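Local coordinates for protein galactose mutarotase related enzyme (Lactobacillus acidophilus, PDB 3DCD) that is of unproven function but probably binds a carbohydrate and may act as an isomerase of the aldose 1-epimerase kind, at residues Leu49-Gly54 with Tyr68-His73; Arg55-Glu60 with Ile258-Asp263; Gly141-Phe146 with Cys251-Trp256; Val227-Arg232 with Ala285-Thr290. All blocks are in the same frame, centred on the assembly; numbering follows the deposited sequence.

Interaction 1. Residues Leu49-Gly54 with Tyr68-His73; sequences LFPIVG and YHLGQH
Leu49 and His73 meet in a buried loop-to-loop contact, where the chain leaving the short strand 48-49 is clasped by the loop that follows strand 66-69. Two backbone bonds hold His73 from its N and its O: Phe50 N donates to His73 O at 3.2 Å, and His73 N gives a nearly straight bond to Gly54 O, 174° at the hydrogen. With CG anti to its carbonyl carbon (chi1 -60°), the His73 ring swings alongside Leu49, whose methyl CD2 lies over one face, 3.8 Å from the centroid, in a CH-pi contact. Gln72 CG sits over the opposite face, so the imidazole is sandwiched between aliphatic groups. Replacing His73 with an alanine would probably leave Leu49 CD2 without its aromatic partner and open a gap between it and Gln72 CG. Earlier in the same loop, Leu70 CD2 meets the ends of two side chains, Ile52 CD1 at 3.9 Å and CG of Pro51, a proline preceded by a cis peptide bond. The surroundings continue the packing: Leu70 touches Tyr61 of strand 60-63, Leu49 and Val53 lean on Trp255 of strand 249-256, and the His73 ring meets His143 of strand 136-147 with the planes steeply inclined.

Interaction 2. Residues Arg55-Glu60 with Ile258-Asp263; sequences RLKNDE and IADRDD
Arg55 meets the second loop through its backbone: its carbonyl oxygen accepts a bond from Asp260 N at 3.0 Å, while Ala259 CB rests near the same oxygen. Its side chain turns back on its own segment, where NE and NH2 grip Asp59 side-on, one nitrogen to each carboxylate oxygen, in a salt bridge. Leu56 comes next, and its CD2 methyl packs 3.7 Å from Asp260 OD1, the oxygen that is also salt-bridged to Lys271. Lys57 makes two polar contacts. The backbone N donates to Asp260 OD2 at 2.9 Å from above the carboxylate plane, 35° out of it, and the side chain, bent at chi2, chi3 and chi4, curls along the other loop until NZ reaches Asp262 O, also at 2.9 Å. On the way its CD passes 3.3 Å from Arg261 O. With its amine on the Asp262 carbonyl, Lys57 NZ lies 6.3 Å from Asp260 OD2, so any attraction between the charges is probably secondary. Asp59 N then closes back on Leu56 O at 2.9 Å, and at Glu60 a water lies within hydrogen-bonding distance of both Glu60 O and Asp260 OD2. One buried aspartate thus gathers a backbone N-H, a water and the amine of Lys271, in a pairing of two irregular loops of the beta-rich aldose 1-epimerase fold, one after strand 48-49 and one after strand 249-256.

Interaction 3. Residues Gly141-Phe146 with Cys251-Trp256; sequences GGHPGF and CIEPWW
Gly141-Phe146 and Cys251-Trp256 run antiparallel, their end-to-end directions 164° apart, with Gly141 facing Trp255 and Gly145 facing Cys251 as non-hydrogen-bonded pairs. Gly142 N donates to Pro254 O at 2.9 Å, almost in line with the carbonyl; the bond from Ile252 N to Pro144 O is weak. Gly141 suits this close pairing, since a CB would collide with Trp255 CD1. Between the two pairs His143 and Glu253 lie side by side, pointing the same way, consistent with the sugar site of aldose 1-epimerases. The carboxylate stacks on the imidazole with the planes 21° apart, Glu253 CD lying 3.5 Å above the centre of the His143 ring. His143 reaches this place with CG anti to its backbone N (chi1 -162°), which also brings ND1 within 3.6 Å of Cys251 SG at the ring edge. Glu253 OE1 receives a weak bond from Trp255 NE1 in the plane of the indole. Phe146 presents its edge, CE1, to Ile252 CB at 4.1 Å. This pair of strands lies at the middle of the molecule: strand 236-240 flanks Cys251-Trp256, Trp42 meets the His143 ring, and Phe146, Ile252 and Pro254 pack against strands 226-232 and 282-292 of the large sheet.

Interaction 4. Residues Val227-Arg232 with Ala285-Thr290; sequences VNVWTR and AGFSMT
Val227-Arg232 and Ala285-Thr290 are antiparallel strands, their axes 4.7 Å apart at closest and 162° from parallel, within the large antiparallel sheet of this galactose mutarotase-like beta fold. Asn228 with Thr290 and Trp230 with Ser288 are hydrogen-bonded pairs, each joined by two N-H to O bonds such as Trp230 N to Ser288 O at 2.8 Å; Val229 and selenomethionine Met289 form the non-hydrogen-bonded pair between them. On the face of that pair Val229 stands alongside both Phe287 and Met289, its CG1 4.0 Å from Phe287 CD2 and its CG2 4.1 Å from Met289 CG, and this face turns to strands 136-147 and 249-256. The other face is more polar. Asn228 CB approaches Thr290 OG1 at 3.3 Å. Arg232, extended from CG to NE, sweeps across strand 285-290 so that its guanidinium lies flat over the backbone between Gly286 and Phe287. Arg232 NH2 meets Ser288 OG at 3.0 Å, a nearly straight bond of 170° lying in the guanidinium plane. Replacing Arg232 with a leucine would probably leave Ser288 OG without this donor and the peptide beneath without its flat cover. Phe287 N of that peptide stands 3.5 Å from the guanidinium plane of Arg232.

The four contacts illustrate how one beta-rich domain is joined from its loops through its centre to its large antiparallel sheet. Interactions 1 and 2, centred 9 Å apart, share the loop after strand 48-49, and Leu70 N probably bonds to Asp59 O at 3.0 Å between them. Interaction 1 reaches interaction 3 through Leu49, whose CD1 lies 3.6 Å from Trp255 NE1. Interaction 3, its centre about 2 Å from that of the chain, packs in turn on interaction 4, with Pro254 CG 3.5 Å from Phe287 CG. His73, His143 and Glu253 cluster where interactions 1 and 3 meet, a grouping consistent with the histidine-and-glutamate sugar site of aldose 1-epimerases, so a sugar probably binds here.

Interaction 1. Residues Leu49-Gly54 with Tyr68-His73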
loop_
_atom_site.group_PDB
_atom_site.type_symbol
_atom_site.label_atom_id
_atom_site.label_comp_id
_atom_site.label_asym_id
_atom_site.label_seq_id
_atom_site.Cartn_x
_atom_site.Cartn_y
_atom_site.Cartn_z
ATOM N N LEU A 49 -3.837 -2.918 -3.732
ATOM C CA LEU A 49 -5.229 -2.463 -3.590
ATOM C C LEU A 49 -5.715 -1.896 -4.935
ATOM O O LEU A 49 -5.171 -0.916 -5.428
ATOM C CB LEU A 49 -5.342 -1.408 -2.475
ATOM C CG LEU A 49 -4.423 -1.567 -1.244
ATOM C CD1 LEU A 49 -4.507 -0.368 -0.309
ATOM C CD2 LEU A 49 -4.728 -2.901 -0.489
ATOM N N PHE A 50 -6.718 -2.547 -5.515
ATOM C CA PHE A 50 -7.247 -2.228 -6.846
ATOM C C PHE A 50 -8.479 -3.096 -7.102
ATOM O O PHE A 50 -8.457 -4.300 -6.800
ATOM C CB PHE A 50 -6.189 -2.499 -7.925
ATOM C CG PHE A 50 -6.697 -2.358 -9.340
ATOM C CD1 PHE A 50 -7.245 -3.447 -10.009
ATOM C CD2 PHE A 50 -6.612 -1.137 -10.014
ATOM C CE1 PHE A 50 -7.711 -3.333 -11.329
ATOM C CE2 PHE A 50 -7.072 -1.021 -11.330
ATOM C CZ PHE A 50 -7.623 -2.113 -11.982
ATOM N N PRO A 51 -9.538 -2.523 -7.719
ATOM C CA PRO A 51 -9.740 -1.173 -8.259
ATOM C C PRO A 51 -10.377 -0.168 -7.318
ATOM O O PRO A 51 -10.890 0.865 -7.788
ATOM C CB PRO A 51 -10.665 -1.431 -9.442
ATOM C CG PRO A 51 -11.577 -2.503 -8.914
ATOM C CD PRO A 51 -10.688 -3.386 -8.041
ATOM N N ILE A 52 -10.364 -0.472 -6.018
ATOM C CA ILE A 52 -10.673 0.521 -4.978
ATOM C C ILE A 52 -9.653 0.396 -3.867
ATOM O O ILE A 52 -9.035 -0.658 -3.704
ATOM C CB ILE A 52 -12.102 0.362 -4.372
ATOM C CG1 ILE A 52 -12.294 -1.014 -3.701
ATOM C CG2 ILE A 52 -13.188 0.652 -5.432
ATOM C CD1 ILE A 52 -13.645 -1.165 -2.995
ATOM N N VAL A 53 -9.471 1.492 -3.128
ATOM C CA VAL A 53 -8.697 1.511 -1.903
ATOM C C VAL A 53 -9.715 1.663 -0.781
ATOM O O VAL A 53 -10.604 2.508 -0.867
ATOM C CB VAL A 53 -7.734 2.721 -1.868
ATOM C CG1 VAL A 53 -7.137 2.869 -0.476
ATOM C CG2 VAL A 53 -6.646 2.576 -2.911
ATOM N N GLY A 54 -9.595 0.840 0.259
ATOM C CA GLY A 54 -10.516 0.900 1.398
ATOM C C GLY A 54 -11.882 0.297 1.114
ATOM O O GLY A 54 -12.094 -0.356 0.100
ATOM N N TYR A 68 -23.409 -3.067 -7.929
ATOM C CA TYR A 68 -22.300 -4.004 -7.884
ATOM C C TYR A 68 -21.815 -4.199 -6.453
ATOM O O TYR A 68 -21.986 -3.315 -5.609
ATOM C CB TYR A 68 -21.145 -3.446 -8.713
ATOM C CG TYR A 68 -21.485 -3.321 -10.170
ATOM C CD1 TYR A 68 -22.060 -2.155 -10.677
ATOM C CD2 TYR A 68 -21.256 -4.374 -11.042
ATOM C CE1 TYR A 68 -22.386 -2.044 -12.010
ATOM C CE2 TYR A 68 -21.574 -4.262 -12.389
ATOM C CZ TYR A 68 -22.134 -3.100 -12.865
ATOM O OH TYR A 68 -22.449 -2.997 -14.201
ATOM N N HIS A 69 -21.171 -5.339 -6.205
ATOM C CA HIS A 69 -20.696 -5.700 -4.880
ATOM C C HIS A 69 -19.202 -5.965 -4.919
ATOM O O HIS A 69 -18.716 -6.802 -5.686
ATOM C CB HIS A 69 -21.487 -6.901 -4.368
ATOM C CG HIS A 69 -22.969 -6.684 -4.429
ATOM N ND1 HIS A 69 -23.665 -6.040 -3.429
ATOM C CD2 HIS A 69 -23.871 -6.953 -5.401
ATOM C CE1 HIS A 69 -24.937 -5.956 -3.765
ATOM N NE2 HIS A 69 -25.091 -6.505 -4.957
ATOM N N LEU A 70 -18.471 -5.211 -4.112
ATOM C CA LEU A 70 -17.028 -5.252 -4.135
ATOM C C LEU A 70 -16.504 -5.032 -2.732
ATOM O O LEU A 70 -16.873 -4.067 -2.079
ATOM C CB LEU A 70 -16.481 -4.166 -5.081
ATOM C CG LEU A 70 -14.985 -4.205 -5.406
ATOM C CD1 LEU A 70 -14.602 -5.552 -6.052
ATOM C CD2 LEU A 70 -14.593 -3.043 -6.273
ATOM N N GLY A 71 -15.630 -5.925 -2.288
ATOM C CA GLY A 71 -15.106 -5.878 -0.933
ATOM C C GLY A 71 -13.966 -4.891 -0.766
ATOM O O GLY A 71 -13.421 -4.342 -1.748
ATOM N N GLN A 72 -13.600 -4.673 0.493
ATOM C CA GLN A 72 -12.546 -3.741 0.859
ATOM C C GLN A 72 -11.273 -3.974 0.039
ATOM O O GLN A 72 -10.838 -5.121 -0.127
ATOM C CB GLN A 72 -12.252 -3.886 2.351
ATOM C CG GLN A 72 -11.138 -3.012 2.865
ATOM C CD GLN A 72 -11.015 -3.061 4.376
ATOM O OE1 GLN A 72 -11.621 -3.893 5.038
ATOM N NE2 GLN A 72 -10.239 -2.148 4.927
ATOM N N HIS A 73 -10.694 -2.882 -0.485
ATOM C CA HIS A 73 -9.446 -2.922 -1.280
ATOM C C HIS A 73 -9.536 -3.659 -2.635
ATOM O O HIS A 73 -8.518 -3.929 -3.261
ATOM C CB HIS A 73 -8.278 -3.494 -0.462
ATOM C CG HIS A 73 -7.958 -2.719 0.780
ATOM N ND1 HIS A 73 -7.619 -3.327 1.975
ATOM C CD2 HIS A 73 -7.889 -1.386 1.006
ATOM C CE1 HIS A 73 -7.372 -2.397 2.885
ATOM N NE2 HIS A 73 -7.529 -1.212 2.321
#

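Interaction 2. Residues Arg55-Glu60 with Ile258-Asp263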
loop_
_atom_site.group_PDB
_atom_site.type_symbol
_atom_site.label_atom_id
_atom_site.label_comp_id
_atom_site.label_asym_id
_atom_site.label_seq_id
_atom_site.Cartn_x
_atom_site.Cartn_y
_atom_site.Cartn_z
ATOM N N ARG A 55 -12.818 0.527 2.033
ATOM C CA ARG A 55 -14.135 -0.085 1.952
ATOM C C ARG A 55 -15.199 0.854 1.399
ATOM O O ARG A 55 -15.179 2.066 1.645
ATOM C CB ARG A 55 -14.554 -0.582 3.342
ATOM C CG ARG A 55 -15.684 -1.592 3.334
ATOM C CD ARG A 55 -15.818 -2.244 4.696
ATOM N NE ARG A 55 -16.772 -3.341 4.670
ATOM C CZ ARG A 55 -17.090 -4.064 5.738
ATOM N NH1 ARG A 55 -16.522 -3.803 6.916
ATOM N NH2 ARG A 55 -17.968 -5.055 5.625
ATOM N N LEU A 56 -16.137 0.261 0.666
ATOM C CA LEU A 56 -17.367 0.904 0.264
ATOM C C LEU A 56 -18.402 0.676 1.350
ATOM O O LEU A 56 -18.427 -0.401 1.977
ATOM C CB LEU A 56 -17.867 0.277 -1.044
ATOM C CG LEU A 56 -16.896 0.268 -2.232
ATOM C CD1 LEU A 56 -17.452 -0.633 -3.365
ATOM C CD2 LEU A 56 -16.589 1.708 -2.734
ATOM N N LYS A 57 -19.262 1.670 1.579
ATOM C CA LYS A 57 -20.418 1.475 2.460
ATOM C C LYS A 57 -21.244 0.300 1.950
ATOM O O LYS A 57 -21.635 0.273 0.767
ATOM C CB LYS A 57 -21.289 2.738 2.528
ATOM C CG LYS A 57 -20.760 3.840 3.467
ATOM C CD LYS A 57 -20.971 5.255 2.894
ATOM C CE LYS A 57 -22.399 5.729 2.883
ATOM N NZ LYS A 57 -22.972 5.770 4.257
ATOM N N ASN A 58 -21.477 -0.673 2.840
ATOM C CA ASN A 58 -22.251 -1.876 2.520
ATOM C C ASN A 58 -21.580 -2.756 1.459
ATOM O O ASN A 58 -22.229 -3.604 0.842
ATOM C CB ASN A 58 -23.672 -1.483 2.103
ATOM C CG ASN A 58 -24.460 -0.884 3.251
ATOM O OD1 ASN A 58 -24.442 -1.412 4.364
ATOM N ND2 ASN A 58 -25.151 0.229 2.993
ATOM N N ASP A 59 -20.277 -2.543 1.260
ATOM C CA ASP A 59 -19.487 -3.223 0.222
ATOM C C ASP A 59 -20.168 -3.192 -1.138
ATOM O O ASP A 59 -20.180 -4.192 -1.847
ATOM C CB ASP A 59 -19.160 -4.670 0.634
ATOM C CG ASP A 59 -18.434 -4.733 1.953
ATOM O OD1 ASP A 59 -17.366 -4.097 2.054
ATOM O OD2 ASP A 59 -18.947 -5.394 2.889
ATOM N N GLU A 60 -20.728 -2.036 -1.498
ATOM C CA GLU A 60 -21.435 -1.916 -2.759
ATOM C C GLU A 60 -21.396 -0.498 -3.333
ATOM O O GLU A 60 -21.125 0.475 -2.638
ATOM C CB GLU A 60 -22.890 -2.410 -2.624
ATOM C CG GLU A 60 -23.767 -1.524 -1.763
ATOM C CD GLU A 60 -25.198 -2.025 -1.650
ATOM O OE1 GLU A 60 -25.431 -3.257 -1.660
ATOM O OE2 GLU A 60 -26.093 -1.166 -1.521
ATOM N N ILE A 258 -9.334 6.186 -2.052
ATOM C CA ILE A 258 -9.634 6.200 -0.626
ATOM C C ILE A 258 -10.993 5.573 -0.329
ATOM O O ILE A 258 -11.848 5.453 -1.218
ATOM C CB ILE A 258 -9.506 7.651 -0.061
ATOM C CG1 ILE A 258 -9.416 7.678 1.475
ATOM C CG2 ILE A 258 -10.572 8.587 -0.620
ATOM C CD1 ILE A 258 -8.888 9.039 2.014
ATOM N N ALA A 259 -11.185 5.149 0.916
ATOM C CA ALA A 259 -12.458 4.581 1.349
ATOM C C ALA A 259 -13.625 5.553 1.095
ATOM O O ALA A 259 -13.418 6.767 0.990
ATOM C CB ALA A 259 -12.380 4.269 2.817
ATOM N N ASP A 260 -14.846 5.023 1.038
ATOM C CA ASP A 260 -16.055 5.857 1.025
ATOM C C ASP A 260 -16.057 6.845 2.202
ATOM O O ASP A 260 -15.644 6.510 3.313
ATOM C CB ASP A 260 -17.327 4.992 1.131
ATOM C CG ASP A 260 -17.943 4.635 -0.230
ATOM O OD1 ASP A 260 -17.417 5.033 -1.297
ATOM O OD2 ASP A 260 -18.986 3.946 -0.223
ATOM N N ARG A 261 -16.512 8.064 1.936
ATOM C CA ARG A 261 -16.878 8.999 2.985
ATOM C C ARG A 261 -18.133 8.543 3.681
ATOM O O ARG A 261 -18.970 7.845 3.077
ATOM C CB ARG A 261 -17.127 10.373 2.378
ATOM C CG ARG A 261 -15.824 11.021 1.959
ATOM C CD ARG A 261 -16.045 12.161 1.017
ATOM N NE ARG A 261 -16.812 13.246 1.613
ATOM C CZ ARG A 261 -16.643 14.526 1.280
ATOM N NH1 ARG A 261 -15.726 14.869 0.374
ATOM N NH2 ARG A 261 -17.380 15.458 1.863
ATOM N N ASP A 262 -18.291 8.966 4.935
ATOM C CA ASP A 262 -19.483 8.617 5.691
ATOM C C ASP A 262 -20.763 9.009 4.943
ATOM O O ASP A 262 -21.772 8.307 5.033
ATOM C CB ASP A 262 -19.462 9.177 7.128
ATOM C CG ASP A 262 -19.158 10.687 7.214
ATOM O OD1 ASP A 262 -18.946 11.381 6.180
ATOM O OD2 ASP A 262 -19.133 11.187 8.368
ATOM N N ASP A 263 -20.699 10.093 4.168
ATOM C CA ASP A 263 -21.861 10.577 3.407
ATOM C C ASP A 263 -21.871 10.239 1.896
ATOM O O ASP A 263 -22.577 10.883 1.126
ATOM C CB ASP A 263 -22.003 12.097 3.606
ATOM C CG ASP A 263 -20.767 12.862 3.189
ATOM O OD1 ASP A 263 -19.874 12.302 2.510
ATOM O OD2 ASP A 263 -20.666 14.052 3.539
HETATM O O HOH W 1 -20.268 3.068 -2.563
#

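Interaction 3. Residues Gly141-Phe146 with Cys251-Trp256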
loop_
_atom_site.group_PDB
_atom_site.type_symbol
_atom_site.label_atom_id
_atom_site.label_comp_id
_atom_site.label_asym_id
_atom_site.label_seq_id
_atom_site.Cartn_x
_atom_site.Cartn_y
_atom_site.Cartn_z
ATOM N N GLY A 141 -3.533 1.425 -4.781
ATOM C CA GLY A 141 -2.714 1.719 -3.617
ATOM C C GLY A 141 -1.815 0.545 -3.258
ATOM O O GLY A 141 -2.064 -0.590 -3.661
ATOM N N GLY A 142 -0.743 0.841 -2.536
ATOM C CA GLY A 142 0.123 -0.186 -1.945
ATOM C C GLY A 142 -0.199 -0.351 -0.463
ATOM O O GLY A 142 -0.883 0.495 0.136
ATOM N N HIS A 143 0.284 -1.440 0.130
ATOM C CA HIS A 143 -0.079 -1.799 1.516
ATOM C C HIS A 143 1.048 -2.659 2.145
ATOM O O HIS A 143 0.761 -3.639 2.831
ATOM C CB HIS A 143 -1.424 -2.562 1.448
ATOM C CG HIS A 143 -2.194 -2.649 2.740
ATOM N ND1 HIS A 143 -1.657 -3.150 3.905
ATOM C CD2 HIS A 143 -3.502 -2.403 3.008
ATOM C CE1 HIS A 143 -2.582 -3.147 4.854
ATOM N NE2 HIS A 143 -3.718 -2.720 4.329
ATOM N N PRO A 144 2.337 -2.288 1.936
ATOM C CA PRO A 144 3.393 -3.151 2.484
ATOM C C PRO A 144 3.377 -3.193 4.024
ATOM O O PRO A 144 3.237 -2.143 4.646
ATOM C CB PRO A 144 4.683 -2.472 2.010
ATOM C CG PRO A 144 4.296 -1.054 1.711
ATOM C CD PRO A 144 2.894 -1.122 1.216
ATOM N N GLY A 145 3.499 -4.390 4.618
ATOM C CA GLY A 145 3.703 -4.506 6.067
ATOM C C GLY A 145 5.174 -4.736 6.378
ATOM O O GLY A 145 5.786 -5.642 5.805
ATOM N N PHE A 146 5.736 -3.905 7.267
ATOM C CA PHE A 146 7.155 -3.978 7.658
ATOM C C PHE A 146 7.325 -4.446 9.082
ATOM O O PHE A 146 6.715 -3.870 9.991
ATOM C CB PHE A 146 7.812 -2.602 7.550
ATOM C CG PHE A 146 7.667 -1.974 6.202
ATOM C CD1 PHE A 146 6.914 -0.819 6.052
ATOM C CD2 PHE A 146 8.249 -2.564 5.081
ATOM C CE1 PHE A 146 6.759 -0.230 4.777
ATOM C CE2 PHE A 146 8.108 -1.994 3.810
ATOM C CZ PHE A 146 7.363 -0.813 3.665
ATOM N N CYS A 251 2.109 -1.059 8.658
ATOM C CA CYS A 251 2.001 -0.837 7.216
ATOM C C CYS A 251 2.050 0.659 6.919
ATOM O O CYS A 251 1.476 1.479 7.660
ATOM C CB CYS A 251 0.673 -1.388 6.663
ATOM S SG CYS A 251 0.429 -3.173 6.835
ATOM N N ILE A 252 2.729 1.000 5.829
ATOM C CA ILE A 252 2.773 2.378 5.292
ATOM C C ILE A 252 2.214 2.239 3.891
ATOM O O ILE A 252 2.807 1.568 3.043
ATOM C CB ILE A 252 4.215 2.936 5.282
ATOM C CG1 ILE A 252 4.767 2.966 6.717
ATOM C CG2 ILE A 252 4.255 4.338 4.619
ATOM C CD1 ILE A 252 6.247 3.333 6.830
ATOM N N GLU A 253 1.037 2.822 3.668
ATOM C CA GLU A 253 0.227 2.530 2.485
ATOM C C GLU A 253 0.019 3.770 1.579
ATOM O O GLU A 253 -0.881 4.570 1.837
ATOM C CB GLU A 253 -1.149 2.004 2.912
ATOM C CG GLU A 253 -1.155 0.977 4.066
ATOM C CD GLU A 253 -2.571 0.679 4.572
ATOM O OE1 GLU A 253 -3.548 0.775 3.784
ATOM O OE2 GLU A 253 -2.705 0.308 5.756
ATOM N N PRO A 254 0.818 3.909 0.506
ATOM C CA PRO A 254 0.579 5.035 -0.423
ATOM C C PRO A 254 -0.664 4.747 -1.259
ATOM O O PRO A 254 -0.800 3.659 -1.813
ATOM C CB PRO A 254 1.855 5.049 -1.300
ATOM C CG PRO A 254 2.860 4.147 -0.565
ATOM C CD PRO A 254 1.964 3.100 0.079
ATOM N N TRP A 255 -1.571 5.717 -1.328
ATOM C CA TRP A 255 -2.887 5.527 -1.906
ATOM C C TRP A 255 -3.174 6.574 -2.970
ATOM O O TRP A 255 -2.997 7.776 -2.725
ATOM C CB TRP A 255 -3.978 5.708 -0.839
ATOM C CG TRP A 255 -4.098 4.664 0.247
ATOM C CD1 TRP A 255 -3.588 3.385 0.267
ATOM C CD2 TRP A 255 -4.845 4.823 1.454
ATOM N NE1 TRP A 255 -3.969 2.741 1.456
ATOM C CE2 TRP A 255 -4.733 3.615 2.193
ATOM C CE3 TRP A 255 -5.608 5.886 1.986
ATOM C CZ2 TRP A 255 -5.344 3.443 3.442
ATOM C CZ3 TRP A 255 -6.218 5.710 3.233
ATOM C CH2 TRP A 255 -6.086 4.493 3.941
ATOM N N TRP A 256 -3.666 6.101 -4.114
ATOM C CA TRP A 256 -4.242 6.914 -5.175
ATOM C C TRP A 256 -5.746 6.546 -5.240
ATOM O O TRP A 256 -6.250 6.060 -6.248
ATOM C CB TRP A 256 -3.543 6.604 -6.502
ATOM C CG TRP A 256 -2.120 7.090 -6.530
ATOM C CD1 TRP A 256 -1.669 8.277 -7.041
ATOM C CD2 TRP A 256 -0.964 6.414 -5.993
ATOM N NE1 TRP A 256 -0.303 8.389 -6.860
ATOM C CE2 TRP A 256 0.153 7.259 -6.214
ATOM C CE3 TRP A 256 -0.769 5.179 -5.336
ATOM C CZ2 TRP A 256 1.463 6.904 -5.809
ATOM C CZ3 TRP A 256 0.522 4.830 -4.935
ATOM C CH2 TRP A 256 1.623 5.689 -5.165
#

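Interaction 4. Residues Val227-Arg232 with Ala285-Thr290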
loop_
_atom_site.group_PDB
_atom_site.type_symbol
_atom_site.label_atom_id
_atom_site.label_comp_id
_atom_site.label_asym_id
_atom_site.label_seq_id
_atom_site.Cartn_x
_atom_site.Cartn_y
_atom_site.Cartn_z
ATOM N N VAL A 227 13.399 1.962 7.344
ATOM C CA VAL A 227 12.656 1.714 6.131
ATOM C C VAL A 227 12.101 3.064 5.677
ATOM O O VAL A 227 11.424 3.764 6.440
ATOM C CB VAL A 227 11.522 0.692 6.343
ATOM C CG1 VAL A 227 10.601 0.674 5.145
ATOM C CG2 VAL A 227 12.113 -0.710 6.599
ATOM N N ASN A 228 12.415 3.433 4.444
ATOM C CA ASN A 228 11.941 4.697 3.889
ATOM C C ASN A 228 10.984 4.482 2.731
ATOM O O ASN A 228 11.280 3.689 1.830
ATOM C CB ASN A 228 13.130 5.531 3.464
ATOM C CG ASN A 228 12.838 6.988 3.523
ATOM O OD1 ASN A 228 12.083 7.525 2.700
ATOM N ND2 ASN A 228 13.409 7.650 4.517
ATOM N N VAL A 229 9.812 5.131 2.774
ATOM C CA VAL A 229 8.833 4.990 1.707
ATOM C C VAL A 229 8.627 6.352 1.042
ATOM O O VAL A 229 8.146 7.293 1.679
ATOM C CB VAL A 229 7.468 4.445 2.221
ATOM C CG1 VAL A 229 6.487 4.299 1.080
ATOM C CG2 VAL A 229 7.658 3.070 2.899
ATOM N N TRP A 230 9.006 6.438 -0.229
ATOM C CA TRP A 230 8.817 7.659 -1.012
ATOM C C TRP A 230 7.485 7.483 -1.756
ATOM O O TRP A 230 7.328 6.558 -2.573
ATOM C CB TRP A 230 9.971 7.822 -1.999
ATOM C CG TRP A 230 11.332 7.773 -1.337
ATOM C CD1 TRP A 230 11.925 6.680 -0.731
ATOM C CD2 TRP A 230 12.270 8.844 -1.223
ATOM N NE1 TRP A 230 13.158 7.022 -0.234
ATOM C CE2 TRP A 230 13.404 8.338 -0.529
ATOM C CE3 TRP A 230 12.272 10.179 -1.639
ATOM C CZ2 TRP A 230 14.524 9.129 -0.241
ATOM C CZ3 TRP A 230 13.390 10.973 -1.350
ATOM C CH2 TRP A 230 14.504 10.441 -0.662
ATOM N N THR A 231 6.522 8.361 -1.471
ATOM C CA THR A 231 5.142 8.158 -1.946
ATOM C C THR A 231 4.864 8.880 -3.254
ATOM O O THR A 231 3.724 8.884 -3.739
ATOM C CB THR A 231 4.122 8.619 -0.894
ATOM O OG1 THR A 231 4.393 9.987 -0.559
ATOM C CG2 THR A 231 4.221 7.749 0.398
ATOM N N ARG A 232 5.906 9.499 -3.820
ATOM C CA ARG A 232 5.791 10.221 -5.087
ATOM C C ARG A 232 4.553 11.135 -5.046
ATOM O O ARG A 232 4.414 11.941 -4.117
ATOM C CB ARG A 232 5.765 9.223 -6.251
ATOM C CG ARG A 232 7.011 8.306 -6.279
ATOM C CD ARG A 232 7.075 7.472 -7.566
ATOM N NE ARG A 232 7.940 6.300 -7.418
ATOM C CZ ARG A 232 7.841 5.210 -8.172
ATOM N NH1 ARG A 232 6.928 5.138 -9.130
ATOM N NH2 ARG A 232 8.655 4.192 -7.981
ATOM N N ALA A 285 1.337 5.318 -11.612
ATOM C CA ALA A 285 1.662 5.766 -10.269
ATOM C C ALA A 285 2.610 4.745 -9.653
ATOM O O ALA A 285 2.927 3.716 -10.269
ATOM C CB ALA A 285 0.404 5.874 -9.438
ATOM N N GLY A 286 3.071 5.020 -8.441
ATOM C CA GLY A 286 3.917 4.066 -7.750
ATOM C C GLY A 286 4.673 4.725 -6.641
ATOM O O GLY A 286 4.551 5.953 -6.409
ATOM N N PHE A 287 5.455 3.903 -5.936
ATOM C CA PHE A 287 6.225 4.381 -4.802
ATOM C C PHE A 287 7.501 3.563 -4.664
ATOM O O PHE A 287 7.650 2.539 -5.331
ATOM C CB PHE A 287 5.380 4.344 -3.526
ATOM C CG PHE A 287 4.867 2.967 -3.167
ATOM C CD1 PHE A 287 3.706 2.459 -3.777
ATOM C CD2 PHE A 287 5.534 2.188 -2.220
ATOM C CE1 PHE A 287 3.217 1.205 -3.439
ATOM C CE2 PHE A 287 5.044 0.923 -1.866
ATOM C CZ PHE A 287 3.900 0.432 -2.478
ATOM N N SER A 288 8.414 4.021 -3.814
ATOM C CA SER A 288 9.715 3.389 -3.682
ATOM C C SER A 288 10.048 3.148 -2.219
ATOM O O SER A 288 9.677 3.943 -1.358
ATOM C CB SER A 288 10.796 4.252 -4.312
ATOM O OG SER A 288 10.470 4.480 -5.668
HETATM N N MSE A 289 10.762 2.058 -1.953
HETATM C CA MSE A 289 11.079 1.681 -0.582
HETATM C C MSE A 289 12.569 1.431 -0.507
HETATM O O MSE A 289 13.114 0.748 -1.370
HETATM C CB MSE A 289 10.335 0.399 -0.195
HETATM C CG MSE A 289 8.810 0.527 -0.057
HETATM SE SE MSE A 289 7.896 -1.194 -0.224
HETATM C CE MSE A 289 8.129 -1.411 -2.179
ATOM N N THR A 290 13.227 1.979 0.516
ATOM C CA THR A 290 14.616 1.606 0.809
ATOM C C THR A 290 14.684 0.923 2.184
ATOM O O THR A 290 13.911 1.252 3.089
ATOM C CB THR A 290 15.582 2.804 0.770
ATOM O OG1 THR A 290 15.284 3.700 1.855
ATOM C CG2 THR A 290 15.435 3.556 -0.551
#